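Local structure of Lys-gingipain W83 (Porphyromonas gingivalis, 4ITC) at residues 48-51 and 56-59; 79-84 and 91-96; 111-116 and 152-157. The protein cleaves proteins after lysine as a secreted cysteine protease, the part here being its calcium-binding K1 cleaved adhesin domain, a beta sandwich. All blocks are in the same frame, centred on the assembly; numbering follows the deposited sequence. Where two conformers were deposited one is given.

Contact 1 (48-51 and 56-59)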
ATOM      1  N   GLU A  48      -7.518   5.046   3.692  1.00  7.23           N
ATOM      2  CA  GLU A  48      -8.173   5.396   4.947  1.00  7.64           C
ATOM      3  C   GLU A  48      -9.052   4.284   5.513  1.00  7.73           C
ATOM      4  O   GLU A  48      -9.941   3.748   4.820  1.00  8.00           O
ATOM      5  CB  GLU A  48      -9.074   6.609   4.703  1.00  8.79           C
ATOM      6  CG  GLU A  48      -8.323   7.844   4.246  1.00  9.84           C
ATOM      7  CD  GLU A  48      -9.219   8.825   3.525  1.00 11.43           C
ATOM      8  OE1 GLU A  48      -9.322   9.972   4.054  1.00 13.97           O
ATOM      9  OE2 GLU A  48      -9.846   8.462   2.486  1.00 12.42           O
ATOM     10  N   SER A  49      -8.898   4.009   6.817  1.00  7.92           N
ATOM     11  CA  SER A  49      -9.921   3.297   7.579  1.00  8.17           C
ATOM     12  C   SER A  49     -10.767   4.197   8.470  1.00  8.72           C
ATOM     13  O   SER A  49     -11.719   3.716   9.101  1.00  8.68           O
ATOM     14  CB  SER A  49      -9.276   2.181   8.414  1.00  8.61           C
ATOM     15  OG  SER A  49      -8.606   2.698   9.515  1.00  8.77           O
ATOM     16  N   PHE A  50     -10.422   5.486   8.507  1.00  9.23           N
ATOM     17  CA  PHE A  50     -11.174   6.535   9.196  1.00 10.08           C
ATOM     18  C   PHE A  50     -10.845   7.808   8.441  1.00 10.95           C
ATOM     19  O   PHE A  50      -9.678   8.072   8.170  1.00 11.97           O
ATOM     20  CB  PHE A  50     -10.700   6.650  10.642  1.00 10.42           C
ATOM     21  CG  PHE A  50     -11.435   7.712  11.458  1.00 11.26           C
ATOM     22  CD1 PHE A  50     -10.981   9.009  11.464  1.00 12.07           C
ATOM     23  CD2 PHE A  50     -12.602   7.398  12.122  1.00 13.20           C
ATOM     24  CE1 PHE A  50     -11.645   9.993  12.186  1.00 13.33           C
ATOM     25  CE2 PHE A  50     -13.282   8.369  12.847  1.00 13.65           C
ATOM     26  CZ  PHE A  50     -12.791   9.653  12.870  1.00 13.14           C
ATOM     27  N   GLY A  51     -11.865   8.602   8.142  1.00 10.96           N
ATOM     28  CA  GLY A  51     -11.659   9.878   7.411  1.00 12.39           C
ATOM     29  C   GLY A  51     -11.875  11.077   8.347  1.00 13.88           C
ATOM     30  O   GLY A  51     -12.778  11.090   9.181  1.00 14.80           O
ATOM     31  N   GLY A  56     -15.544   9.890   9.044  1.00 17.68           N
ATOM     32  CA  GLY A  56     -15.743   8.892  10.079  1.00 15.69           C
ATOM     33  C   GLY A  56     -15.220   7.511   9.707  1.00 13.85           C
ATOM     34  O   GLY A  56     -14.355   7.369   8.859  1.00 12.37           O
ATOM     35  N   VAL A  57     -15.755   6.508  10.365  1.00 12.52           N
ATOM     36  CA  VAL A  57     -15.281   5.140  10.228  1.00 11.90           C
ATOM     37  C   VAL A  57     -15.573   4.600   8.845  1.00 12.21           C
ATOM     38  O   VAL A  57     -16.704   4.703   8.344  1.00 12.07           O
ATOM     39  CB  VAL A  57     -15.925   4.228  11.300  1.00 12.69           C
ATOM     40  CG1 VAL A  57     -15.579   2.763  11.071  1.00 12.31           C
ATOM     41  CG2 VAL A  57     -15.517   4.705  12.676  1.00 12.76           C
ATOM     42  N   LEU A  58     -14.570   3.994   8.200  1.00 10.67           N
ATOM     43  CA  LEU A  58     -14.725   3.359   6.906  1.00 10.23           C
ATOM     44  C   LEU A  58     -14.439   1.873   6.984  1.00 10.19           C
ATOM     45  O   LEU A  58     -13.808   1.425   7.948  1.00 10.28           O
ATOM     46  CB  LEU A  58     -13.775   4.021   5.908  1.00  9.93           C
ATOM     47  CG  LEU A  58     -13.955   5.520   5.779  1.00  9.96           C
ATOM     48  CD1 LEU A  58     -12.873   6.113   4.897  1.00 10.96           C
ATOM     49  CD2 LEU A  58     -15.331   5.781   5.174  1.00 10.94           C
ATOM     50  N   THR A  59     -14.899   1.127   5.983  1.00 11.08           N
ATOM     51  CA  THR A  59     -14.592  -0.281   5.828  1.00 10.53           C
ATOM     52  C   THR A  59     -13.950  -0.535   4.426  1.00 10.22           C
ATOM     53  O   THR A  59     -14.574  -1.134   3.520  1.00 10.06           O
ATOM     54  CB  THR A  59     -15.831  -1.157   6.052  1.00 11.81           C
ATOM     55  OG1 THR A  59     -16.853  -0.768   5.125  1.00 11.89           O
ATOM     56  CG2 THR A  59     -16.320  -1.040   7.490  1.00 12.68           C
TER
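The carbonyl oxygen of Gly56 is gripped twice by the strand opposite: Gly51 N donates to Gly56 O at 2.9 Å, and the Phe50 CA-H adds a weaker C-H...O contact to the same oxygen, with Phe50 CA 3.3 Å from Gly56 O. Both belong to a small antiparallel beta hairpin, strands 50-51 and 56-57, in the cleaved adhesin domain. Gly51 and Gly56 form its hydrogen-bonded pair, closed by the return bond from Gly56 N to Gly51 O; Phe50 and Val57 form the non-hydrogen-bonded pair that follows. One step further from the turn, Leu58 N reaches Ser49 O at 3.0 Å.

Beside Val57, the Phe50 ring is swung across the partner strand because CG stands anti to the backbone N (chi1 -179°). One ring face then lies over the CH2 of Gly56, with Gly56 CA 4.2 Å from the ring centroid, a CH-pi contact. The ring follows the partner backbone a little further, since Phe50 CD2 lies 3.6 Å from the carbonyl carbon, Gly56 C. Val57 CG2 packs on Phe50 CD2 at 4.0 Å, and the valine side chain also touches Thr157 and Asp158.

On the other side Leu58 turns inward, close to Asp24, a ligand of one of the calcium ions. Glu48 beside it forms a salt bridge with Lys29, while Ser49 OG bonds Glu91 and Met159 N, tying the hairpin to the body of the domain. At the foot of the hairpin, the Leu58 branch ending in CD1 rests 3.8 Å from Glu48 CB.

Contact 2 (79-84 and 91-96)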
ATOM      1  N   PHE A  79       9.036  -2.461  -0.839  1.00  9.07           N
ATOM      2  CA  PHE A  79       8.249  -1.241  -0.629  1.00  8.91           C
ATOM      3  C   PHE A  79       8.321  -0.917   0.830  1.00  9.33           C
ATOM      4  O   PHE A  79       8.773  -1.725   1.644  1.00  9.71           O
ATOM      5  CB  PHE A  79       6.777  -1.414  -1.080  1.00  8.58           C
ATOM      6  CG  PHE A  79       6.034  -2.494  -0.375  1.00  8.77           C
ATOM      7  CD1 PHE A  79       6.108  -3.789  -0.824  1.00  8.51           C
ATOM      8  CD2 PHE A  79       5.223  -2.224   0.707  1.00  9.48           C
ATOM      9  CE1 PHE A  79       5.421  -4.809  -0.198  1.00  9.24           C
ATOM     10  CE2 PHE A  79       4.520  -3.237   1.337  1.00  9.87           C
ATOM     11  CZ  PHE A  79       4.629  -4.535   0.880  1.00  9.22           C
ATOM     12  N   TRP A  80       7.869   0.287   1.162  1.00  9.42           N
ATOM     13  CA  TRP A  80       7.835   0.807   2.537  1.00  9.43           C
ATOM     14  C   TRP A  80       6.375   1.037   2.930  1.00  8.89           C
ATOM     15  O   TRP A  80       5.570   1.506   2.108  1.00  8.64           O
ATOM     16  CB  TRP A  80       8.620   2.121   2.612  1.00  9.63           C
ATOM     17  CG  TRP A  80      10.086   1.923   2.397  1.00  9.89           C
ATOM     18  CD1 TRP A  80      10.717   1.836   1.199  1.00 10.22           C
ATOM     19  CD2 TRP A  80      11.103   1.789   3.405  1.00 10.44           C
ATOM     20  NE1 TRP A  80      12.058   1.656   1.381  1.00 11.58           N
ATOM     21  CE2 TRP A  80      12.322   1.604   2.724  1.00 11.57           C
ATOM     22  CE3 TRP A  80      11.093   1.749   4.803  1.00 11.17           C
ATOM     23  CZ2 TRP A  80      13.520   1.444   3.386  1.00 11.59           C
ATOM     24  CZ3 TRP A  80      12.314   1.589   5.477  1.00 11.84           C
ATOM     25  CH2 TRP A  80      13.489   1.458   4.778  1.00 12.50           C
ATOM     26  N   VAL A  81       6.054   0.726   4.179  1.00  9.47           N
ATOM     27  CA  VAL A  81       4.725   0.884   4.724  1.00  9.80           C
ATOM     28  C   VAL A  81       4.794   1.463   6.134  1.00  9.77           C
ATOM     29  O   VAL A  81       5.739   1.226   6.883  1.00  8.78           O
ATOM     30  CB  VAL A  81       3.988  -0.472   4.723  1.00 12.20           C
ATOM     31  CG1 VAL A  81       4.673  -1.508   5.588  1.00 13.50           C
ATOM     32  CG2 VAL A  81       2.524  -0.332   5.059  1.00 14.35           C
ATOM     33  N   CYS A  82       3.772   2.217   6.494  0.70  9.02           N
ATOM     34  CA  CYS A  82       3.598   2.639   7.860  0.70  9.13           C
ATOM     35  C   CYS A  82       2.155   2.894   8.127  0.70  9.42           C
ATOM     36  O   CYS A  82       1.330   2.940   7.198  0.70  8.62           O
ATOM     37  CB  CYS A  82       4.405   3.881   8.195  0.70  9.24           C
ATOM     38  SG  CYS A  82       3.764   5.428   7.521  0.70  9.93           S
ATOM     39  N   ALA A  83       1.875   3.051   9.420  1.00 10.06           N
ATOM     40  CA  ALA A  83       0.644   3.642   9.911  1.00  9.92           C
ATOM     41  C   ALA A  83       0.883   5.137  10.004  1.00  9.48           C
ATOM     42  O   ALA A  83       1.821   5.595  10.650  1.00  9.80           O
ATOM     43  CB  ALA A  83       0.314   3.120  11.296  1.00 10.89           C
ATOM     44  N   GLN A  84      -0.018   5.926   9.438  1.00  9.19           N
ATOM     45  CA  GLN A  84       0.122   7.373   9.527  1.00  9.42           C
ATOM     46  C   GLN A  84       0.073   7.889  10.961  1.00  9.34           C
ATOM     47  O   GLN A  84       0.781   8.836  11.289  1.00 10.44           O
ATOM     48  CB  GLN A  84      -0.996   8.033   8.668  1.00 10.03           C
ATOM     49  CG  GLN A  84      -1.096   9.560   8.775  1.00 10.91           C
ATOM     50  CD  GLN A  84       0.146  10.274   8.273  1.00 12.54           C
ATOM     51  OE1 GLN A  84       0.960   9.747   7.504  1.00 13.22           O
ATOM     52  NE2 GLN A  84       0.302  11.529   8.743  1.00 14.74           N
ATOM     53  N   GLU A  91      -3.603  -1.222  10.849  1.00  9.62           N
ATOM     54  CA  GLU A  91      -4.133  -1.373   9.513  1.00  9.23           C
ATOM     55  C   GLU A  91      -3.721  -2.714   8.937  1.00  8.96           C
ATOM     56  O   GLU A  91      -2.544  -3.124   9.047  1.00  9.74           O
ATOM     57  CB  GLU A  91      -3.642  -0.223   8.618  1.00  8.87           C
ATOM     58  CG  GLU A  91      -4.066   1.177   9.116  1.00  9.01           C
ATOM     59  CD  GLU A  91      -5.548   1.498   8.932  1.00  8.73           C
ATOM     60  OE1 GLU A  91      -6.324   0.616   8.467  1.00  9.20           O
ATOM     61  OE2 GLU A  91      -5.973   2.622   9.305  1.00  9.60           O
ATOM     62  N   HIS A  92      -4.653  -3.336   8.252  1.00  9.44           N
ATOM     63  CA  HIS A  92      -4.459  -4.647   7.650  1.00  9.18           C
ATOM     64  C   HIS A  92      -4.368  -4.510   6.149  1.00  8.69           C
ATOM     65  O   HIS A  92      -5.176  -3.822   5.539  1.00  7.77           O
ATOM     66  CB  HIS A  92      -5.628  -5.555   8.031  1.00  9.99           C
ATOM     67  CG  HIS A  92      -5.457  -6.984   7.592  1.00 10.78           C
ATOM     68  ND1 HIS A  92      -4.707  -7.878   8.325  1.00 12.14           N
ATOM     69  CD2 HIS A  92      -5.848  -7.638   6.476  1.00 11.35           C
ATOM     70  CE1 HIS A  92      -4.688  -9.040   7.691  1.00 12.02           C
ATOM     71  NE2 HIS A  92      -5.381  -8.928   6.580  1.00 12.57           N
ATOM     72  N   TYR A  93      -3.439  -5.249   5.564  1.00  8.23           N
ATOM     73  CA  TYR A  93      -3.272  -5.192   4.122  1.00  8.09           C
ATOM     74  C   TYR A  93      -2.685  -6.494   3.617  1.00  8.33           C
ATOM     75  O   TYR A  93      -2.182  -7.345   4.403  1.00  9.03           O
ATOM     76  CB  TYR A  93      -2.370  -4.008   3.685  1.00  8.69           C
ATOM     77  CG  TYR A  93      -0.912  -4.200   4.008  1.00  9.38           C
ATOM     78  CD1 TYR A  93      -0.429  -4.050   5.311  1.00  9.37           C
ATOM     79  CD2 TYR A  93      -0.022  -4.583   3.039  1.00 10.77           C
ATOM     80  CE1 TYR A  93       0.908  -4.264   5.619  1.00 10.74           C
ATOM     81  CE2 TYR A  93       1.316  -4.793   3.343  1.00 11.86           C
ATOM     82  CZ  TYR A  93       1.747  -4.663   4.636  1.00 11.68           C
ATOM     83  OH  TYR A  93       3.100  -4.876   4.873  1.00 16.47           O
ATOM     84  N   ALA A  94      -2.746  -6.653   2.311  1.00  7.76           N
ATOM     85  CA  ALA A  94      -2.097  -7.805   1.669  1.00  7.92           C
ATOM     86  C   ALA A  94      -1.529  -7.360   0.335  1.00  8.07           C
ATOM     87  O   ALA A  94      -1.990  -6.370  -0.227  1.00  8.36           O
ATOM     88  CB  ALA A  94      -3.052  -8.986   1.512  1.00  8.48           C
ATOM     89  N   VAL A  95      -0.521  -8.086  -0.153  1.00  7.83           N
ATOM     90  CA  VAL A  95       0.045  -7.914  -1.457  1.00  7.79           C
ATOM     91  C   VAL A  95      -0.180  -9.184  -2.245  1.00  7.92           C
ATOM     92  O   VAL A  95       0.066 -10.302  -1.720  1.00  8.55           O
ATOM     93  CB  VAL A  95       1.571  -7.645  -1.361  1.00  8.51           C
ATOM     94  CG1 VAL A  95       2.229  -7.540  -2.707  1.00  9.15           C
ATOM     95  CG2 VAL A  95       1.850  -6.431  -0.502  1.00  9.10           C
ATOM     96  N   TYR A  96      -0.655  -9.055  -3.491  1.00  7.58           N
ATOM     97  CA  TYR A  96      -1.005 -10.189  -4.350  1.00  7.80           C
ATOM     98  C   TYR A  96      -0.299 -10.076  -5.673  1.00  8.26           C
ATOM     99  O   TYR A  96      -0.008  -8.957  -6.107  1.00  8.59           O
ATOM    100  CB  TYR A  96      -2.527 -10.187  -4.706  1.00  7.79           C
ATOM    101  CG  TYR A  96      -3.460 -10.259  -3.519  1.00  8.77           C
ATOM    102  CD1 TYR A  96      -3.801  -9.121  -2.797  1.00  9.16           C
ATOM    103  CD2 TYR A  96      -4.006 -11.481  -3.122  1.00  9.20           C
ATOM    104  CE1 TYR A  96      -4.665  -9.200  -1.712  1.00  9.81           C
ATOM    105  CE2 TYR A  96      -4.860 -11.561  -2.047  1.00  9.99           C
ATOM    106  CZ  TYR A  96      -5.209 -10.427  -1.349  1.00  9.68           C
ATOM    107  OH  TYR A  96      -6.081 -10.498  -0.268  1.00 11.30           O
TER
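In the core of this beta sandwich, Phe79 and Val81 of one sheet pack against Tyr93 and Val95 of the facing one. Strands 79-83 and 92-96 run nearly antiparallel, at 168°, with their axes 10.3 Å apart: too far for backbone bonding, so alternate side chains span the interval.

Phe79 and Tyr93 approach from opposite directions. Both residues point at the facing sheet, and in each CG lies between the backbone N and the carbonyl carbon (chi1 60° and 72°). Tyr93 CE2 comes up at the edge of the Phe79 ring, near its plane, 4.1 Å from Phe79 CE2. The far end of that ring, Phe79 CZ, presses on Val95 CG2 at 3.6 Å as the two side chains slide past each other. Val81 comes end-on from the facing sheet, its CG1 3.8 Å from Tyr93 OH. The phenol oxygen also makes a weak hydrogen bond to Glu114 of the adjoining strand 109-115.

Around this cluster, Phe151 of strand 148-153 meets the Phe79 ring edge-to-face, and Leu112 of strand 109-115 touches both aromatic residues. Within the opposite sheet, strand 75-83 runs between strands 136-142 and 161-171, which add Lys138 beside Phe79, Val81 and Tyr93, Leu164 against Phe79 and Ile162 against Tyr93.

Contact 3 (111-116 and 152-157)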
ATOM      1  N   LEU A 111       0.785 -12.918  -1.321  1.00 12.35           N
ATOM      2  CA  LEU A 111       2.214 -13.120  -1.091  1.00 12.03           C
ATOM      3  C   LEU A 111       2.656 -12.689   0.277  1.00 11.62           C
ATOM      4  O   LEU A 111       3.651 -13.197   0.818  1.00 12.27           O
ATOM      5  CB  LEU A 111       3.025 -12.360  -2.155  1.00 12.47           C
ATOM      6  CG  LEU A 111       2.663 -12.613  -3.640  1.00 13.75           C
ATOM      7  CD1 LEU A 111       3.518 -11.750  -4.542  1.00 14.60           C
ATOM      8  CD2 LEU A 111       2.811 -14.070  -4.009  1.00 15.03           C
ATOM      9  N   LEU A 112       1.968 -11.690   0.817  1.00 11.05           N
ATOM     10  CA  LEU A 112       2.242 -11.067   2.099  1.00 10.90           C
ATOM     11  C   LEU A 112       0.899 -10.572   2.639  1.00 10.83           C
ATOM     12  O   LEU A 112       0.123 -10.012   1.902  1.00 10.71           O
ATOM     13  CB  LEU A 112       3.239  -9.908   1.960  1.00 12.58           C
ATOM     14  CG  LEU A 112       3.573  -9.102   3.218  1.00 14.49           C
ATOM     15  CD1 LEU A 112       4.057  -9.978   4.334  1.00 17.45           C
ATOM     16  CD2 LEU A 112       4.662  -8.090   2.901  1.00 15.93           C
ATOM     17  N   GLU A 113       0.604 -10.846   3.893  1.00 11.22           N
ATOM     18  CA  GLU A 113      -0.619 -10.348   4.510  1.00 11.35           C
ATOM     19  C   GLU A 113      -0.321 -10.099   5.967  1.00 13.10           C
ATOM     20  O   GLU A 113       0.193 -11.000   6.666  1.00 14.28           O
ATOM     21  CB  GLU A 113      -1.762 -11.347   4.346  1.00 12.62           C
ATOM     22  CG  GLU A 113      -3.026 -10.903   5.052  1.00 13.76           C
ATOM     23  CD  GLU A 113      -4.296 -11.634   4.670  1.00 16.33           C
ATOM     24  OE1 GLU A 113      -4.241 -12.615   3.871  1.00 20.49           O
ATOM     25  OE2 GLU A 113      -5.362 -11.236   5.183  1.00 15.08           O
ATOM     26  N   GLU A 114      -0.621  -8.905   6.471  1.00 12.81           N
ATOM     27  CA  GLU A 114      -0.311  -8.566   7.840  1.00 15.23           C
ATOM     28  C   GLU A 114      -1.111  -7.402   8.351  1.00 14.70           C
ATOM     29  O   GLU A 114      -1.697  -6.636   7.569  1.00 11.26           O
ATOM     30  CB  GLU A 114       1.180  -8.281   8.015  1.00 19.17           C
ATOM     31  CG  GLU A 114       1.656  -6.982   7.425  1.00 21.90           C
ATOM     32  CD  GLU A 114       3.158  -6.726   7.633  1.00 27.72           C
ATOM     33  OE1 GLU A 114       3.552  -5.539   7.578  1.00 32.09           O
ATOM     34  OE2 GLU A 114       3.915  -7.704   7.867  1.00 32.89           O
ATOM     35  N   THR A 115      -1.156  -7.290   9.669  1.00 13.77           N
ATOM     36  CA  THR A 115      -1.694  -6.103  10.348  1.00 13.86           C
ATOM     37  C   THR A 115      -0.514  -5.354  10.947  1.00 14.23           C
ATOM     38  O   THR A 115       0.325  -5.930  11.661  1.00 14.63           O
ATOM     39  CB  THR A 115      -2.724  -6.484  11.436  1.00 14.43           C
ATOM     40  OG1 THR A 115      -3.782  -7.263  10.865  1.00 13.77           O
ATOM     41  CG2 THR A 115      -3.342  -5.227  12.097  1.00 14.92           C
ATOM     42  N   ILE A 116      -0.414  -4.066  10.632  1.00 13.20           N
ATOM     43  CA  ILE A 116       0.669  -3.254  11.114  1.00 15.30           C
ATOM     44  C   ILE A 116       0.547  -3.166  12.630  1.00 16.95           C
ATOM     45  O   ILE A 116      -0.544  -3.040  13.165  1.00 16.59           O
ATOM     46  CB  ILE A 116       0.638  -1.829  10.533  1.00 15.27           C
ATOM     47  CG1 ILE A 116       0.887  -1.890   9.044  1.00 16.31           C
ATOM     48  CG2 ILE A 116       1.695  -0.947  11.202  1.00 15.22           C
ATOM     49  CD1 ILE A 116       0.662  -0.551   8.353  1.00 16.87           C
ATOM     50  N   ARG A 152      -3.612  -4.271  -1.311  1.00  6.97           N
ATOM     51  CA  ARG A 152      -5.003  -4.267  -0.935  1.00  7.19           C
ATOM     52  C   ARG A 152      -5.137  -3.875   0.519  1.00  7.28           C
ATOM     53  O   ARG A 152      -4.575  -4.520   1.404  1.00  8.08           O
ATOM     54  CB  ARG A 152      -5.598  -5.657  -1.105  1.00  7.31           C
ATOM     55  CG  ARG A 152      -7.101  -5.763  -0.919  1.00  7.53           C
ATOM     56  CD  ARG A 152      -7.537  -7.229  -0.971  1.00  7.94           C
ATOM     57  NE  ARG A 152      -8.969  -7.336  -0.751  1.00  9.43           N
ATOM     58  CZ  ARG A 152      -9.603  -8.455  -0.520  1.00 11.07           C
ATOM     59  NH1 ARG A 152      -8.941  -9.599  -0.422  1.00 12.64           N
ATOM     60  NH2 ARG A 152     -10.921  -8.414  -0.366  1.00 11.72           N
ATOM     61  N   HIS A 153      -5.879  -2.804   0.779  1.00  6.73           N
ATOM     62  CA  HIS A 153      -6.238  -2.370   2.151  1.00  6.72           C
ATOM     63  C   HIS A 153      -7.627  -2.848   2.438  1.00  7.19           C
ATOM     64  O   HIS A 153      -8.554  -2.417   1.786  1.00  7.01           O
ATOM     65  CB  HIS A 153      -6.168  -0.854   2.235  1.00  6.98           C
ATOM     66  CG  HIS A 153      -6.419  -0.307   3.596  1.00  7.27           C
ATOM     67  ND1 HIS A 153      -6.860   0.987   3.806  1.00  7.48           N
ATOM     68  CD2 HIS A 153      -6.158  -0.816   4.812  1.00  7.62           C
ATOM     69  CE1 HIS A 153      -6.908   1.225   5.102  1.00  7.59           C
ATOM     70  NE2 HIS A 153      -6.495   0.138   5.736  1.00  7.81           N
ATOM     71  N   PHE A 154      -7.757  -3.781   3.383  1.00  7.88           N
ATOM     72  CA  PHE A 154      -9.033  -4.490   3.579  1.00  8.68           C
ATOM     73  C   PHE A 154      -9.049  -5.080   4.965  1.00  9.21           C
ATOM     74  O   PHE A 154      -8.031  -5.071   5.641  1.00  8.64           O
ATOM     75  CB  PHE A 154      -9.293  -5.587   2.496  1.00  9.09           C
ATOM     76  CG  PHE A 154      -8.450  -6.836   2.657  1.00  9.86           C
ATOM     77  CD1 PHE A 154      -7.061  -6.786   2.592  1.00 10.07           C
ATOM     78  CD2 PHE A 154      -9.044  -8.050   2.881  1.00 10.91           C
ATOM     79  CE1 PHE A 154      -6.301  -7.912   2.753  1.00 10.42           C
ATOM     80  CE2 PHE A 154      -8.275  -9.198   3.033  1.00 12.03           C
ATOM     81  CZ  PHE A 154      -6.906  -9.116   3.003  1.00 11.35           C
ATOM     82  N   GLN A 155     -10.207  -5.597   5.385  1.00 10.58           N
ATOM     83  CA  GLN A 155     -10.355  -6.155   6.765  1.00 11.20           C
ATOM     84  C   GLN A 155      -9.762  -5.194   7.792  1.00 10.45           C
ATOM     85  O   GLN A 155      -9.022  -5.591   8.721  1.00 10.80           O
ATOM     86  CB  GLN A 155      -9.755  -7.557   6.887  1.00 13.18           C
ATOM     87  CG  GLN A 155     -10.634  -8.568   6.183  1.00 16.72           C
ATOM     88  CD  GLN A 155     -10.034  -9.960   6.097  1.00 20.22           C
ATOM     89  OE1 GLN A 155      -9.053 -10.284   6.763  1.00 22.13           O
ATOM     90  NE2 GLN A 155     -10.636 -10.784   5.275  1.00 22.57           N
ATOM     91  N   SER A 156     -10.048  -3.907   7.556  0.50  9.08           N
ATOM     92  CA  SER A 156      -9.553  -2.809   8.363  0.50  8.37           C
ATOM     93  C   SER A 156     -10.717  -1.882   8.650  0.50  8.88           C
ATOM     94  O   SER A 156     -11.603  -1.653   7.806  0.50  8.86           O
ATOM     95  CB  SER A 156      -8.465  -2.004   7.627  0.50  7.81           C
ATOM     96  OG  SER A 156      -7.319  -2.805   7.378  0.50  6.40           O
ATOM     97  N   THR A 157     -10.763  -1.379   9.869  1.00  9.61           N
ATOM     98  CA  THR A 157     -11.751  -0.331  10.160  1.00  9.78           C
ATOM     99  C   THR A 157     -11.348   0.445  11.409  1.00  9.65           C
ATOM    100  O   THR A 157     -10.753  -0.100  12.354  1.00  9.33           O
ATOM    101  CB  THR A 157     -13.161  -0.949  10.315  1.00 10.39           C
ATOM    102  OG1 THR A 157     -14.132   0.096  10.365  1.00 10.47           O
ATOM    103  CG2 THR A 157     -13.264  -1.761  11.625  1.00 10.89           C
TER
HETATM  104  O   HOH W   1      -7.528 -12.542   5.392  1.00 27.08           O
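The side chains of Glu113 and Phe154 cross at about a right angle, the carboxylate plane turned 49° from that of the ring. Glu113 is stretched out, with CG anti to the backbone N (chi1 176°) and the chain extended beyond it, and this reach brings OE2 to 3.4 Å from Phe154 CZ. The end of Phe154 likewise comes nearer than the direction of its CB would suggest.

The side chain of Gln155 also crosses that of Glu113 at about a right angle, its amide plane 47° from the carboxylate. Glu113 OE2 and Gln155 OE1 are both acceptors and stay 4.1 Å apart, and a water mediates between them, giving one proton to each; it lies 3.1 Å from Gln155 OE1. The stronger protein partner of OE2 is His92 NE2, so this oxygen is held by a histidine and a water while Phe154 CZ lies obliquely against it. The Phe154 ring in turn packs edge-to-face with His92.

Flat groups are layered further along. The guanidinium of Arg152 lies over a face of the Phe154 ring, with Phe154 CD2 3.5 Å above the guanidinium plane and over its centre, while Asp61 and Tyr96 hold the arginine's nitrogens. Arg152 NH1 remains 6.8 Å from Glu113 OE2, a separation at which the opposite charges may still attract mildly.

Glu113 and Phe154 both touch Ala94 of the intervening strand. Apart from a classic beta bulge in the edge strand, where Leu111 and Leu112 both face Val95, this is the packing of an antiparallel sheet across one strand: edge strand 109-115 meets the chain running out of strand 148-153 over strand 92-98, which lies between them.

In the fold
The three contacts follow one another along the chain and belong to one cleaved adhesin domain. Contacts 2 and 3, with centres about 7 Å apart, share the five-stranded sheet: strand 92-98 supplies half of contact 2 and runs beneath contact 3, so one strand serves the sandwich core on one face and a polar, water-bearing cluster on the other. Contact 1 stands toward the periphery, its centre about 16 Å from that of contact 2 and about 14 Å from that of contact 3. Leu58 O, accepting from Thr157 OG1, joins it to contact 3, and Ser49 OG with Glu91 OE2 joins it to contact 2. Of the three, contact 1 comes nearest to calcium ligands.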